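Local coordinates for cytochrome C-type biogenesis protein ccmF (Thermus thermophilus, PDB 6ZMQ) that probably attaches heme to apocytochrome c as a membrane-bound, heme-binding cytochrome c heme lyase of the CcmF family, at residues A[55-60]-A[140-145]; A[113-118]-A[154-159]; A[119-124]-A[146-151]. One frame throughout, in Å; residues are numbered along the deposited sequence.

How the interactions relate
From the N terminus, the chain first runs through the short helix 51-57, whose end meets 140-145 in interaction 1 and closes a loop of 79 residues, mostly helical. Before that loop ends, 113-118 on helix 110-129 has begun interaction 2 with 154-159, and 119-124 has begun interaction 3 with 146-151. Interaction 1 therefore crosses both others, while interaction 3 is nested inside the loop of interaction 2, the two being successive levels of one helix hairpin. All three share helix 135-157, which thus joins helix 51-57 to helix 110-129 and carries a phosphatidylethanolamine along its length. F146 links interaction 3 to interaction 1 by packing on A57 and L60.

Interaction 1: A[55-60]-A[140-145]; sequences RGARAL and LVLAVL. With PTY (phosphatidylethanolamine), chain E.
One methyl group carries most of this contact: CD1 of L142 lies 3.7 Å from CB of A57 and as far from the carbonyl carbon of that alanine. The same methyl is 3.6 Å from the backbone N of R58 and touches CG of the arginine, so it sits against the backbone between A57 and R58. With CG anti to the carbonyl carbon (chi1 -67°), the L142 side chain points its CD1 branch at A57 and R58. A57 suits its place because its small side chain lets the two backbones come near, with CA atoms of A57 and L142 6.9 Å apart. R58 meets the leucine with the aliphatic root of its side chain, the two side chains crossing at about a right angle; from CG the arginine continues extended to NE, carrying the guanidinium away from the methyl.

Farther out, A42 of helix 20-47 also covers A57. K131, in the connection leading into helix 135-157, touches both R58 and L142. L140, A143 and V144 meet the acyl chain of a phosphatidylethanolamine, with CD2 of L140 3.8 Å from lipid C29. Since only carbon surfaces and backbone meet here, the contact rests on van der Waals fit and exclusion of solvent, with directional bonding left to the helices themselves.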
loop_
_atom_site.group_PDB
_atom_site.type_symbol
_atom_site.label_atom_id
_atom_site.label_comp_id
_atom_site.label_asym_id
_atom_site.label_seq_id
_atom_site.Cartn_x
_atom_site.Cartn_y
_atom_site.Cartn_z
ATOM N N ARG A 55 9.610 -25.237 22.725
ATOM C CA ARG A 55 10.179 -26.052 21.655
ATOM C C ARG A 55 9.109 -26.538 20.688
ATOM O O ARG A 55 9.367 -26.612 19.489
ATOM C CB ARG A 55 10.967 -27.263 22.179
ATOM C CG ARG A 55 12.124 -26.962 23.104
ATOM C CD ARG A 55 12.594 -28.200 23.879
ATOM N NE ARG A 55 12.712 -29.400 23.046
ATOM C CZ ARG A 55 12.142 -30.568 23.328
ATOM N NH1 ARG A 55 11.424 -30.703 24.430
ATOM N NH2 ARG A 55 12.301 -31.607 22.520
ATOM N N GLY A 56 7.912 -26.877 21.179
ATOM C CA GLY A 56 6.894 -27.450 20.301
ATOM C C GLY A 56 6.283 -26.453 19.331
ATOM O O GLY A 56 6.080 -26.761 18.148
ATOM N N ALA A 57 5.981 -25.242 19.816
ATOM C CA ALA A 57 5.447 -24.200 18.939
ATOM C C ALA A 57 6.485 -23.738 17.914
ATOM O O ALA A 57 6.145 -23.450 16.760
ATOM C CB ALA A 57 4.941 -23.019 19.765
ATOM N N ARG A 58 7.759 -23.668 18.322
ATOM C CA ARG A 58 8.869 -23.477 17.384
ATOM C C ARG A 58 9.133 -24.704 16.521
ATOM O O ARG A 58 9.918 -24.626 15.574
ATOM C CB ARG A 58 10.163 -23.131 18.123
ATOM C CG ARG A 58 10.280 -21.733 18.696
ATOM C CD ARG A 58 11.724 -21.494 19.084
ATOM N NE ARG A 58 11.960 -20.206 19.718
ATOM C CZ ARG A 58 13.119 -19.845 20.259
ATOM N NH1 ARG A 58 13.301 -18.607 20.680
ATOM N NH2 ARG A 58 14.124 -20.710 20.321
ATOM N N ALA A 59 8.630 -25.870 16.910
ATOM C CA ALA A 59 8.751 -27.020 16.030
ATOM C C ALA A 59 7.697 -27.012 14.936
ATOM O O ALA A 59 7.923 -27.602 13.877
ATOM C CB ALA A 59 8.678 -28.322 16.832
ATOM N N LEU A 60 6.552 -26.368 15.166
ATOM C CA LEU A 60 5.464 -26.420 14.190
ATOM C C LEU A 60 5.422 -25.247 13.204
ATOM O O LEU A 60 4.470 -25.161 12.423
ATOM C CB LEU A 60 4.116 -26.524 14.898
ATOM C CG LEU A 60 3.911 -27.723 15.817
ATOM C CD1 LEU A 60 3.015 -27.292 16.920
ATOM C CD2 LEU A 60 3.290 -28.894 15.061
ATOM N N LEU A 140 4.880 -15.875 23.533
ATOM C CA LEU A 140 3.714 -15.050 23.227
ATOM C C LEU A 140 3.676 -14.520 21.790
ATOM O O LEU A 140 2.564 -14.373 21.250
ATOM C CB LEU A 140 3.576 -13.905 24.226
ATOM C CG LEU A 140 2.470 -14.174 25.265
ATOM C CD1 LEU A 140 2.058 -12.917 25.939
ATOM C CD2 LEU A 140 1.215 -14.863 24.689
ATOM N N VAL A 141 4.830 -14.245 21.142
ATOM C CA VAL A 141 4.784 -13.869 19.721
ATOM C C VAL A 141 4.312 -15.051 18.884
ATOM O O VAL A 141 3.529 -14.868 17.938
ATOM C CB VAL A 141 6.122 -13.300 19.174
ATOM C CG1 VAL A 141 6.455 -11.966 19.766
ATOM C CG2 VAL A 141 7.317 -14.260 19.225
ATOM N N LEU A 142 4.694 -16.284 19.276
ATOM C CA LEU A 142 4.180 -17.450 18.567
ATOM C C LEU A 142 2.689 -17.639 18.799
ATOM O O LEU A 142 1.976 -17.990 17.854
ATOM C CB LEU A 142 4.973 -18.705 18.941
ATOM C CG LEU A 142 6.441 -18.745 18.486
ATOM C CD1 LEU A 142 6.974 -20.147 18.506
ATOM C CD2 LEU A 142 6.588 -18.175 17.077
ATOM N N ALA A 143 2.200 -17.337 20.017
ATOM C CA ALA A 143 0.769 -17.453 20.316
ATOM C C ALA A 143 -0.089 -16.540 19.437
ATOM O O ALA A 143 -1.049 -17.001 18.802
ATOM C CB ALA A 143 0.520 -17.153 21.788
ATOM N N VAL A 144 0.297 -15.263 19.312
ATOM C CA VAL A 144 -0.535 -14.349 18.519
ATOM C C VAL A 144 -0.357 -14.593 17.006
ATOM O O VAL A 144 -1.334 -14.517 16.238
ATOM C CB VAL A 144 -0.270 -12.885 18.935
ATOM C CG1 VAL A 144 1.171 -12.605 18.921
ATOM C CG2 VAL A 144 -1.034 -11.861 18.074
ATOM N N LEU A 145 0.860 -14.952 16.552
ATOM C CA LEU A 145 1.055 -15.206 15.120
ATOM C C LEU A 145 0.388 -16.510 14.668
ATOM O O LEU A 145 -0.228 -16.556 13.588
ATOM C CB LEU A 145 2.549 -15.189 14.779
ATOM C CG LEU A 145 3.320 -13.863 14.819
ATOM C CD1 LEU A 145 4.714 -14.066 14.261
ATOM C CD2 LEU A 145 2.576 -12.817 14.004
HETATM C C1 PTY E . -21.928 -17.150 10.576
HETATM C C2 PTY E . -28.488 -15.472 8.254
HETATM C C3 PTY E . -27.240 -14.593 8.344
HETATM O O4 PTY E . -21.155 -17.750 9.577
HETATM C C5 PTY E . -22.437 -14.863 9.618
HETATM C C6 PTY E . -21.670 -15.644 10.702
HETATM O O7 PTY E . -20.284 -15.345 10.690
HETATM C C8 PTY E . -19.675 -15.164 11.958
HETATM O O10 PTY E . -20.307 -15.355 12.941
HETATM C C11 PTY E . -18.206 -14.716 12.101
HETATM C C12 PTY E . -17.702 -14.766 13.560
HETATM C C13 PTY E . -16.513 -13.817 13.825
HETATM C C14 PTY E . -15.391 -14.443 14.672
HETATM C C15 PTY E . -14.007 -13.886 14.300
HETATM C C16 PTY E . -13.019 -13.869 15.480
HETATM C C17 PTY E . -11.770 -14.707 15.156
HETATM C C18 PTY E . -10.506 -14.220 15.880
HETATM C C19 PTY E . -9.360 -15.223 15.688
HETATM C C20 PTY E . -8.217 -14.943 16.674
HETATM C C21 PTY E . -7.372 -16.201 16.907
HETATM C C22 PTY E . -6.975 -16.330 18.384
HETATM C C23 PTY E . -5.741 -15.475 18.696
HETATM C C24 PTY E . -5.265 -15.722 20.133
HETATM C C25 PTY E . -3.914 -15.056 20.407
HETATM C C26 PTY E . -4.057 -14.019 21.524
HETATM C C27 PTY E . -2.814 -14.006 22.413
HETATM C C28 PTY E . -2.772 -12.676 23.160
HETATM C C29 PTY E . -1.954 -12.795 24.442
HETATM C C30 PTY E . -20.933 -19.111 9.824
HETATM C C31 PTY E . -19.827 -19.531 10.794
HETATM O O30 PTY E . -21.608 -19.935 9.299
HETATM C C32 PTY E . -18.521 -18.837 10.402
HETATM C C33 PTY E . -17.449 -19.012 11.480
HETATM C C34 PTY E . -16.102 -18.517 10.945
HETATM C C35 PTY E . -15.034 -18.615 12.037
HETATM C C36 PTY E . -13.643 -18.796 11.426
HETATM C C37 PTY E . -12.752 -19.562 12.404
HETATM C C38 PTY E . -11.552 -18.698 12.795
HETATM C C39 PTY E . -10.751 -19.349 13.925
HETATM C C40 PTY E . -11.022 -18.608 15.234
HETATM C C41 PTY E . -10.008 -18.999 16.311
HETATM C C42 PTY E . -10.549 -20.168 17.134
HETATM C C43 PTY E . -9.860 -20.192 18.495
HETATM C C44 PTY E . -8.830 -21.317 18.498
HETATM P P1 PTY E . -25.053 -15.423 9.523
HETATM O O11 PTY E . -26.090 -15.386 8.239
HETATM O O12 PTY E . -25.229 -14.165 10.340
HETATM O O13 PTY E . -25.430 -16.603 10.383
HETATM O O14 PTY E . -23.481 -15.606 9.032
HETATM N N1 PTY E . -29.287 -15.295 9.454
#

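Interaction 2: A[113-118]-A[154-159]; sequences SILLWG and GVMATI. With PTY (phosphatidylethanolamine), chain E.
V155 and M156 of helix 135-157 pack on I114 and L115 of helix 110-129, at the open end of an antiparallel transmembrane helix hairpin in the cytochrome c assembly family region. Along the second segment, G154 comes first. Having no side chain, it lets a lipid tail lie against its backbone, its carbonyl carbon 3.9 Å from C36 of the phosphatidylethanolamine. Its carbonyl oxygen accepts from the backbone N of both A157 and T158. V155 turns its CG1 to I114, 4.2 Å from CD1 of the isoleucine, and its carbonyl oxygen lies near the same methyl.

M156 carries the largest share of the contact. Its CG stands opposite the backbone N (chi1 -154°), and the chain then runs out straight before bending at its last torsion, chi3 -45°, which curls the terminal methyl against the other helix. The long, flexible thioether suits this task: I114 and M156 slide past each other in opposite directions, with CD1 of I114 3.8 Å from CG of M156, whereas L115 crosses the methionine at about a right angle. SD of M156 lies 3.9 Å from CB of L115 on the opposing helix, an apolar contact between thioether and leucine stem. P162 packs on M156 from outside the pair, and A71 and L75 of helix 61-81 cover L115.

Beyond the methionine, T158 returns to the lipid, with its methyl CG2 3.9 Å from lipid C34.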
loop_
_atom_site.group_PDB
_atom_site.type_symbol
_atom_site.label_atom_id
_atom_site.label_comp_id
_atom_site.label_asym_id
_atom_site.label_seq_id
_atom_site.Cartn_x
_atom_site.Cartn_y
_atom_site.Cartn_z
ATOM N N SER A 113 -7.077 -15.720 -2.729
ATOM C CA SER A 113 -6.298 -14.613 -2.184
ATOM C C SER A 113 -6.103 -14.753 -0.683
ATOM O O SER A 113 -5.053 -14.366 -0.163
ATOM C CB SER A 113 -6.938 -13.271 -2.526
ATOM O OG SER A 113 -8.274 -13.192 -2.076
ATOM N N ILE A 114 -7.077 -15.327 0.034
ATOM C CA ILE A 114 -6.803 -15.568 1.449
ATOM C C ILE A 114 -5.897 -16.784 1.625
ATOM O O ILE A 114 -5.199 -16.880 2.642
ATOM C CB ILE A 114 -8.080 -15.665 2.314
ATOM C CG1 ILE A 114 -9.118 -16.612 1.738
ATOM C CG2 ILE A 114 -8.708 -14.298 2.489
ATOM C CD1 ILE A 114 -9.989 -17.281 2.780
ATOM N N LEU A 115 -5.830 -17.687 0.632
ATOM C CA LEU A 115 -4.787 -18.720 0.660
ATOM C C LEU A 115 -3.386 -18.114 0.493
ATOM O O LEU A 115 -2.460 -18.471 1.229
ATOM C CB LEU A 115 -5.054 -19.789 -0.405
ATOM C CG LEU A 115 -4.065 -20.962 -0.591
ATOM C CD1 LEU A 115 -3.568 -21.564 0.734
ATOM C CD2 LEU A 115 -4.661 -22.058 -1.464
ATOM N N LEU A 116 -3.218 -17.185 -0.454
ATOM C CA LEU A 116 -1.918 -16.525 -0.626
ATOM C C LEU A 116 -1.587 -15.637 0.577
ATOM O O LEU A 116 -0.421 -15.514 0.976
ATOM C CB LEU A 116 -1.916 -15.726 -1.941
ATOM C CG LEU A 116 -0.698 -14.999 -2.548
ATOM C CD1 LEU A 116 -0.466 -13.572 -2.029
ATOM C CD2 LEU A 116 0.573 -15.836 -2.341
ATOM N N TRP A 117 -2.624 -15.056 1.182
ATOM C CA TRP A 117 -2.508 -14.232 2.381
ATOM C C TRP A 117 -2.023 -15.049 3.575
ATOM O O TRP A 117 -1.088 -14.645 4.284
ATOM C CB TRP A 117 -3.885 -13.633 2.652
ATOM C CG TRP A 117 -3.925 -12.465 3.514
ATOM C CD1 TRP A 117 -2.897 -11.938 4.220
ATOM C CD2 TRP A 117 -5.065 -11.642 3.782
ATOM N NE1 TRP A 117 -3.317 -10.843 4.906
ATOM C CE2 TRP A 117 -4.644 -10.631 4.656
ATOM C CE3 TRP A 117 -6.398 -11.659 3.361
ATOM C CZ2 TRP A 117 -5.502 -9.658 5.141
ATOM C CZ3 TRP A 117 -7.254 -10.678 3.832
ATOM C CH2 TRP A 117 -6.796 -9.684 4.706
ATOM N N GLY A 118 -2.667 -16.195 3.822
ATOM C CA GLY A 118 -2.229 -17.084 4.882
ATOM C C GLY A 118 -0.877 -17.704 4.609
ATOM O O GLY A 118 -0.128 -17.986 5.543
ATOM N N GLY A 154 -8.924 -21.130 9.444
ATOM C CA GLY A 154 -10.313 -21.337 9.824
ATOM C C GLY A 154 -11.290 -20.665 8.876
ATOM O O GLY A 154 -12.229 -21.301 8.389
ATOM N N VAL A 155 -11.033 -19.393 8.529
ATOM C CA VAL A 155 -11.908 -18.652 7.617
ATOM C C VAL A 155 -11.729 -19.146 6.181
ATOM O O VAL A 155 -12.464 -18.747 5.275
ATOM C CB VAL A 155 -11.654 -17.131 7.736
ATOM C CG1 VAL A 155 -10.479 -16.652 6.868
ATOM C CG2 VAL A 155 -12.912 -16.321 7.453
ATOM N N MET A 156 -10.657 -19.900 5.929
ATOM C CA MET A 156 -10.499 -20.607 4.669
ATOM C C MET A 156 -11.144 -21.994 4.701
ATOM O O MET A 156 -11.406 -22.573 3.646
ATOM C CB MET A 156 -9.011 -20.722 4.354
ATOM C CG MET A 156 -8.633 -20.862 2.887
ATOM S SD MET A 156 -6.840 -21.044 2.781
ATOM C CE MET A 156 -6.276 -19.757 3.907
ATOM N N ALA A 157 -11.341 -22.584 5.885
ATOM C CA ALA A 157 -11.845 -23.952 5.919
ATOM C C ALA A 157 -13.342 -24.075 6.175
ATOM O O ALA A 157 -14.007 -24.804 5.432
ATOM C CB ALA A 157 -11.114 -24.779 6.978
ATOM N N THR A 158 -13.908 -23.386 7.171
ATOM C CA THR A 158 -15.336 -23.598 7.424
ATOM C C THR A 158 -16.174 -22.747 6.469
ATOM O O THR A 158 -17.223 -23.186 5.988
ATOM C CB THR A 158 -15.713 -23.353 8.903
ATOM O OG1 THR A 158 -17.135 -23.464 9.056
ATOM C CG2 THR A 158 -15.258 -21.985 9.449
ATOM N N ILE A 159 -15.708 -21.542 6.184
ATOM C CA ILE A 159 -16.294 -20.626 5.222
ATOM C C ILE A 159 -15.214 -20.439 4.163
ATOM O O ILE A 159 -14.078 -20.854 4.408
ATOM C CB ILE A 159 -16.703 -19.325 5.957
ATOM C CG1 ILE A 159 -18.011 -18.727 5.460
ATOM C CG2 ILE A 159 -15.611 -18.275 5.967
ATOM C CD1 ILE A 159 -18.353 -17.485 6.253
HETATM C C1 PTY E . -21.928 -17.150 10.576
HETATM C C2 PTY E . -28.488 -15.472 8.254
HETATM C C3 PTY E . -27.240 -14.593 8.344
HETATM O O4 PTY E . -21.155 -17.750 9.577
HETATM C C5 PTY E . -22.437 -14.863 9.618
HETATM C C6 PTY E . -21.670 -15.644 10.702
HETATM O O7 PTY E . -20.284 -15.345 10.690
HETATM C C8 PTY E . -19.675 -15.164 11.958
HETATM O O10 PTY E . -20.307 -15.355 12.941
HETATM C C11 PTY E . -18.206 -14.716 12.101
HETATM C C12 PTY E . -17.702 -14.766 13.560
HETATM C C13 PTY E . -16.513 -13.817 13.825
HETATM C C14 PTY E . -15.391 -14.443 14.672
HETATM C C15 PTY E . -14.007 -13.886 14.300
HETATM C C16 PTY E . -13.019 -13.869 15.480
HETATM C C17 PTY E . -11.770 -14.707 15.156
HETATM C C18 PTY E . -10.506 -14.220 15.880
HETATM C C19 PTY E . -9.360 -15.223 15.688
HETATM C C20 PTY E . -8.217 -14.943 16.674
HETATM C C21 PTY E . -7.372 -16.201 16.907
HETATM C C22 PTY E . -6.975 -16.330 18.384
HETATM C C23 PTY E . -5.741 -15.475 18.696
HETATM C C24 PTY E . -5.265 -15.722 20.133
HETATM C C25 PTY E . -3.914 -15.056 20.407
HETATM C C26 PTY E . -4.057 -14.019 21.524
HETATM C C27 PTY E . -2.814 -14.006 22.413
HETATM C C28 PTY E . -2.772 -12.676 23.160
HETATM C C29 PTY E . -1.954 -12.795 24.442
HETATM C C30 PTY E . -20.933 -19.111 9.824
HETATM C C31 PTY E . -19.827 -19.531 10.794
HETATM O O30 PTY E . -21.608 -19.935 9.299
HETATM C C32 PTY E . -18.521 -18.837 10.402
HETATM C C33 PTY E . -17.449 -19.012 11.480
HETATM C C34 PTY E . -16.102 -18.517 10.945
HETATM C C35 PTY E . -15.034 -18.615 12.037
HETATM C C36 PTY E . -13.643 -18.796 11.426
HETATM C C37 PTY E . -12.752 -19.562 12.404
HETATM C C38 PTY E . -11.552 -18.698 12.795
HETATM C C39 PTY E . -10.751 -19.349 13.925
HETATM C C40 PTY E . -11.022 -18.608 15.234
HETATM C C41 PTY E . -10.008 -18.999 16.311
HETATM C C42 PTY E . -10.549 -20.168 17.134
HETATM C C43 PTY E . -9.860 -20.192 18.495
HETATM C C44 PTY E . -8.830 -21.317 18.498
HETATM P P1 PTY E . -25.053 -15.423 9.523
HETATM O O11 PTY E . -26.090 -15.386 8.239
HETATM O O12 PTY E . -25.229 -14.165 10.340
HETATM O O13 PTY E . -25.430 -16.603 10.383
HETATM O O14 PTY E . -23.481 -15.606 9.032
HETATM N N1 PTY E . -29.287 -15.295 9.454
#

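Interaction 3: A[119-124]-A[146-151]; sequences LLQTLY and FGIQVF. With PTY (phosphatidylethanolamine), chain E.
A bend at chi2 (-74°) folds the Q121 side chain over I148, laying its amide against the isoleucine's CG2, while Q149 runs extended beyond CG to bring its amide to T122. NE2 of Q121 is 3.4 Å from CG2 of I148, and the two side chains cross at about a right angle. OE1 of Q121 lies 4.0 Å from CG of Q149, a plain packing contact; the two amide planes are turned 60° apart. T122 meets Q149 through its methyl, CG2, 3.6 Å from NE2 of the glutamine.

The threonine suits a helix face in the membrane, since its hydroxyl bonds back to its own helix: OG1 donates to the carbonyl oxygen of L119 at 2.6 Å and is also hydrogen-bonded to that of G118. This leaves the methyl turned to the partner. Q149 has weak hydrogen bonds, NE2 with OG of S35 on helix 20-47 and OE1 with OG1 of T125, which help satisfy a buried amide.

G147, with no side chain, lets the lipid tail pass against its backbone near the carbonyl oxygen; V150 and F151 also touch the tails. The axes of the short segments 119-124 and 146-151 approach to 9.9 Å and run antiparallel, at 162°. Around the pair, helix 185-213 covers Q121, helix 61-81 covers T122, and helix 20-47 lies against F146 and V150, placing this hairpin level inside the helical bundle.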
loop_
_atom_site.group_PDB
_atom_site.type_symbol
_atom_site.label_atom_id
_atom_site.label_comp_id
_atom_site.label_asym_id
_atom_site.label_seq_id
_atom_site.Cartn_x
_atom_site.Cartn_y
_atom_site.Cartn_z
ATOM N N LEU A 119 -0.522 -17.871 3.330
ATOM C CA LEU A 119 0.812 -18.363 2.982
ATOM C C LEU A 119 1.901 -17.352 3.313
ATOM O O LEU A 119 2.949 -17.718 3.857
ATOM C CB LEU A 119 0.883 -18.736 1.499
ATOM C CG LEU A 119 2.216 -19.380 1.126
ATOM C CD1 LEU A 119 1.901 -20.553 0.350
ATOM C CD2 LEU A 119 3.143 -18.496 0.273
ATOM N N LEU A 120 1.687 -16.082 2.967
ATOM C CA LEU A 120 2.683 -15.068 3.286
ATOM C C LEU A 120 2.738 -14.793 4.784
ATOM O O LEU A 120 3.819 -14.468 5.303
ATOM C CB LEU A 120 2.398 -13.798 2.479
ATOM C CG LEU A 120 2.538 -13.943 0.957
ATOM C CD1 LEU A 120 2.481 -12.598 0.245
ATOM C CD2 LEU A 120 3.809 -14.708 0.567
ATOM N N GLN A 121 1.618 -15.011 5.491
ATOM C CA GLN A 121 1.627 -15.033 6.952
ATOM C C GLN A 121 2.508 -16.152 7.497
ATOM O O GLN A 121 3.320 -15.921 8.405
ATOM C CB GLN A 121 0.206 -15.195 7.485
ATOM C CG GLN A 121 -0.350 -13.957 8.138
ATOM C CD GLN A 121 0.260 -13.696 9.491
ATOM O OE1 GLN A 121 0.789 -14.597 10.150
ATOM N NE2 GLN A 121 0.161 -12.460 9.935
ATOM N N THR A 122 2.359 -17.368 6.952
ATOM C CA THR A 122 3.151 -18.501 7.425
ATOM C C THR A 122 4.631 -18.340 7.087
ATOM O O THR A 122 5.496 -18.754 7.871
ATOM C CB THR A 122 2.630 -19.814 6.847
ATOM O OG1 THR A 122 2.539 -19.719 5.424
ATOM C CG2 THR A 122 1.286 -20.240 7.451
ATOM N N LEU A 123 4.936 -17.744 5.924
ATOM C CA LEU A 123 6.328 -17.487 5.553
ATOM C C LEU A 123 6.969 -16.469 6.490
ATOM O O LEU A 123 8.107 -16.657 6.939
ATOM C CB LEU A 123 6.421 -17.008 4.100
ATOM C CG LEU A 123 7.692 -16.229 3.696
ATOM C CD1 LEU A 123 8.879 -17.169 3.462
ATOM C CD2 LEU A 123 7.470 -15.327 2.488
ATOM N N TYR A 124 6.239 -15.392 6.814
ATOM C CA TYR A 124 6.788 -14.365 7.695
ATOM C C TYR A 124 6.922 -14.875 9.129
ATOM O O TYR A 124 7.877 -14.519 9.838
ATOM C CB TYR A 124 5.909 -13.117 7.630
ATOM C CG TYR A 124 6.374 -12.106 6.597
ATOM C CD1 TYR A 124 6.526 -12.476 5.256
ATOM C CD2 TYR A 124 6.635 -10.781 6.947
ATOM C CE1 TYR A 124 6.928 -11.556 4.298
ATOM C CE2 TYR A 124 7.056 -9.856 5.986
ATOM C CZ TYR A 124 7.186 -10.253 4.668
ATOM O OH TYR A 124 7.595 -9.357 3.706
ATOM N N PHE A 146 0.436 -17.557 15.507
ATOM C CA PHE A 146 -0.322 -18.773 15.243
ATOM C C PHE A 146 -1.825 -18.529 15.342
ATOM O O PHE A 146 -2.593 -19.213 14.670
ATOM C CB PHE A 146 0.072 -19.887 16.215
ATOM C CG PHE A 146 1.297 -20.671 15.798
ATOM C CD1 PHE A 146 1.311 -21.357 14.604
ATOM C CD2 PHE A 146 2.387 -20.819 16.649
ATOM C CE1 PHE A 146 2.408 -22.107 14.223
ATOM C CE2 PHE A 146 3.495 -21.562 16.281
ATOM C CZ PHE A 146 3.500 -22.217 15.062
ATOM N N GLY A 147 -2.254 -17.556 16.153
ATOM C CA GLY A 147 -3.657 -17.158 16.161
ATOM C C GLY A 147 -4.121 -16.538 14.855
ATOM O O GLY A 147 -5.237 -16.799 14.397
ATOM N N ILE A 148 -3.280 -15.677 14.265
ATOM C CA ILE A 148 -3.607 -15.054 12.973
ATOM C C ILE A 148 -3.696 -16.117 11.880
ATOM O O ILE A 148 -4.617 -16.113 11.047
ATOM C CB ILE A 148 -2.571 -13.970 12.616
ATOM C CG1 ILE A 148 -2.630 -12.800 13.595
ATOM C CG2 ILE A 148 -2.802 -13.412 11.219
ATOM C CD1 ILE A 148 -1.447 -11.860 13.451
ATOM N N GLN A 149 -2.743 -17.060 11.897
ATOM C CA GLN A 149 -2.766 -18.193 10.969
ATOM C C GLN A 149 -4.005 -19.060 11.168
ATOM O O GLN A 149 -4.597 -19.540 10.192
ATOM C CB GLN A 149 -1.516 -19.054 11.154
ATOM C CG GLN A 149 -0.191 -18.399 10.840
ATOM C CD GLN A 149 0.962 -19.375 10.984
ATOM O OE1 GLN A 149 2.109 -18.974 11.078
ATOM N NE2 GLN A 149 0.651 -20.664 11.013
ATOM N N VAL A 150 -4.401 -19.273 12.430
ATOM C CA VAL A 150 -5.599 -20.050 12.745
ATOM C C VAL A 150 -6.852 -19.336 12.251
ATOM O O VAL A 150 -7.767 -19.983 11.729
ATOM C CB VAL A 150 -5.636 -20.375 14.255
ATOM C CG1 VAL A 150 -7.042 -20.601 14.796
ATOM C CG2 VAL A 150 -4.848 -21.613 14.495
ATOM N N PHE A 151 -6.884 -17.994 12.328
ATOM C CA PHE A 151 -8.017 -17.256 11.761
ATOM C C PHE A 151 -8.076 -17.392 10.248
ATOM O O PHE A 151 -9.156 -17.599 9.694
ATOM C CB PHE A 151 -8.004 -15.766 12.101
ATOM C CG PHE A 151 -9.151 -15.014 11.440
ATOM C CD1 PHE A 151 -10.471 -15.323 11.758
ATOM C CD2 PHE A 151 -8.916 -14.079 10.442
ATOM C CE1 PHE A 151 -11.530 -14.662 11.143
ATOM C CE2 PHE A 151 -9.969 -13.414 9.819
ATOM C CZ PHE A 151 -11.277 -13.709 10.172
HETATM C C1 PTY E . -21.928 -17.150 10.576
HETATM C C2 PTY E . -28.488 -15.472 8.254
HETATM C C3 PTY E . -27.240 -14.593 8.344
HETATM O O4 PTY E . -21.155 -17.750 9.577
HETATM C C5 PTY E . -22.437 -14.863 9.618
HETATM C C6 PTY E . -21.670 -15.644 10.702
HETATM O O7 PTY E . -20.284 -15.345 10.690
HETATM C C8 PTY E . -19.675 -15.164 11.958
HETATM O O10 PTY E . -20.307 -15.355 12.941
HETATM C C11 PTY E . -18.206 -14.716 12.101
HETATM C C12 PTY E . -17.702 -14.766 13.560
HETATM C C13 PTY E . -16.513 -13.817 13.825
HETATM C C14 PTY E . -15.391 -14.443 14.672
HETATM C C15 PTY E . -14.007 -13.886 14.300
HETATM C C16 PTY E . -13.019 -13.869 15.480
HETATM C C17 PTY E . -11.770 -14.707 15.156
HETATM C C18 PTY E . -10.506 -14.220 15.880
HETATM C C19 PTY E . -9.360 -15.223 15.688
HETATM C C20 PTY E . -8.217 -14.943 16.674
HETATM C C21 PTY E . -7.372 -16.201 16.907
HETATM C C22 PTY E . -6.975 -16.330 18.384
HETATM C C23 PTY E . -5.741 -15.475 18.696
HETATM C C24 PTY E . -5.265 -15.722 20.133
HETATM C C25 PTY E . -3.914 -15.056 20.407
HETATM C C26 PTY E . -4.057 -14.019 21.524
HETATM C C27 PTY E . -2.814 -14.006 22.413
HETATM C C28 PTY E . -2.772 -12.676 23.160
HETATM C C29 PTY E . -1.954 -12.795 24.442
HETATM C C30 PTY E . -20.933 -19.111 9.824
HETATM C C31 PTY E . -19.827 -19.531 10.794
HETATM O O30 PTY E . -21.608 -19.935 9.299
HETATM C C32 PTY E . -18.521 -18.837 10.402
HETATM C C33 PTY E . -17.449 -19.012 11.480
HETATM C C34 PTY E . -16.102 -18.517 10.945
HETATM C C35 PTY E . -15.034 -18.615 12.037
HETATM C C36 PTY E . -13.643 -18.796 11.426
HETATM C C37 PTY E . -12.752 -19.562 12.404
HETATM C C38 PTY E . -11.552 -18.698 12.795
HETATM C C39 PTY E . -10.751 -19.349 13.925
HETATM C C40 PTY E . -11.022 -18.608 15.234
HETATM C C41 PTY E . -10.008 -18.999 16.311
HETATM C C42 PTY E . -10.549 -20.168 17.134
HETATM C C43 PTY E . -9.860 -20.192 18.495
HETATM C C44 PTY E . -8.830 -21.317 18.498
HETATM P P1 PTY E . -25.053 -15.423 9.523
HETATM O O11 PTY E . -26.090 -15.386 8.239
HETATM O O12 PTY E . -25.229 -14.165 10.340
HETATM O O13 PTY E . -25.430 -16.603 10.383
HETATM O O14 PTY E . -23.481 -15.606 9.032
HETATM N N1 PTY E . -29.287 -15.295 9.454
#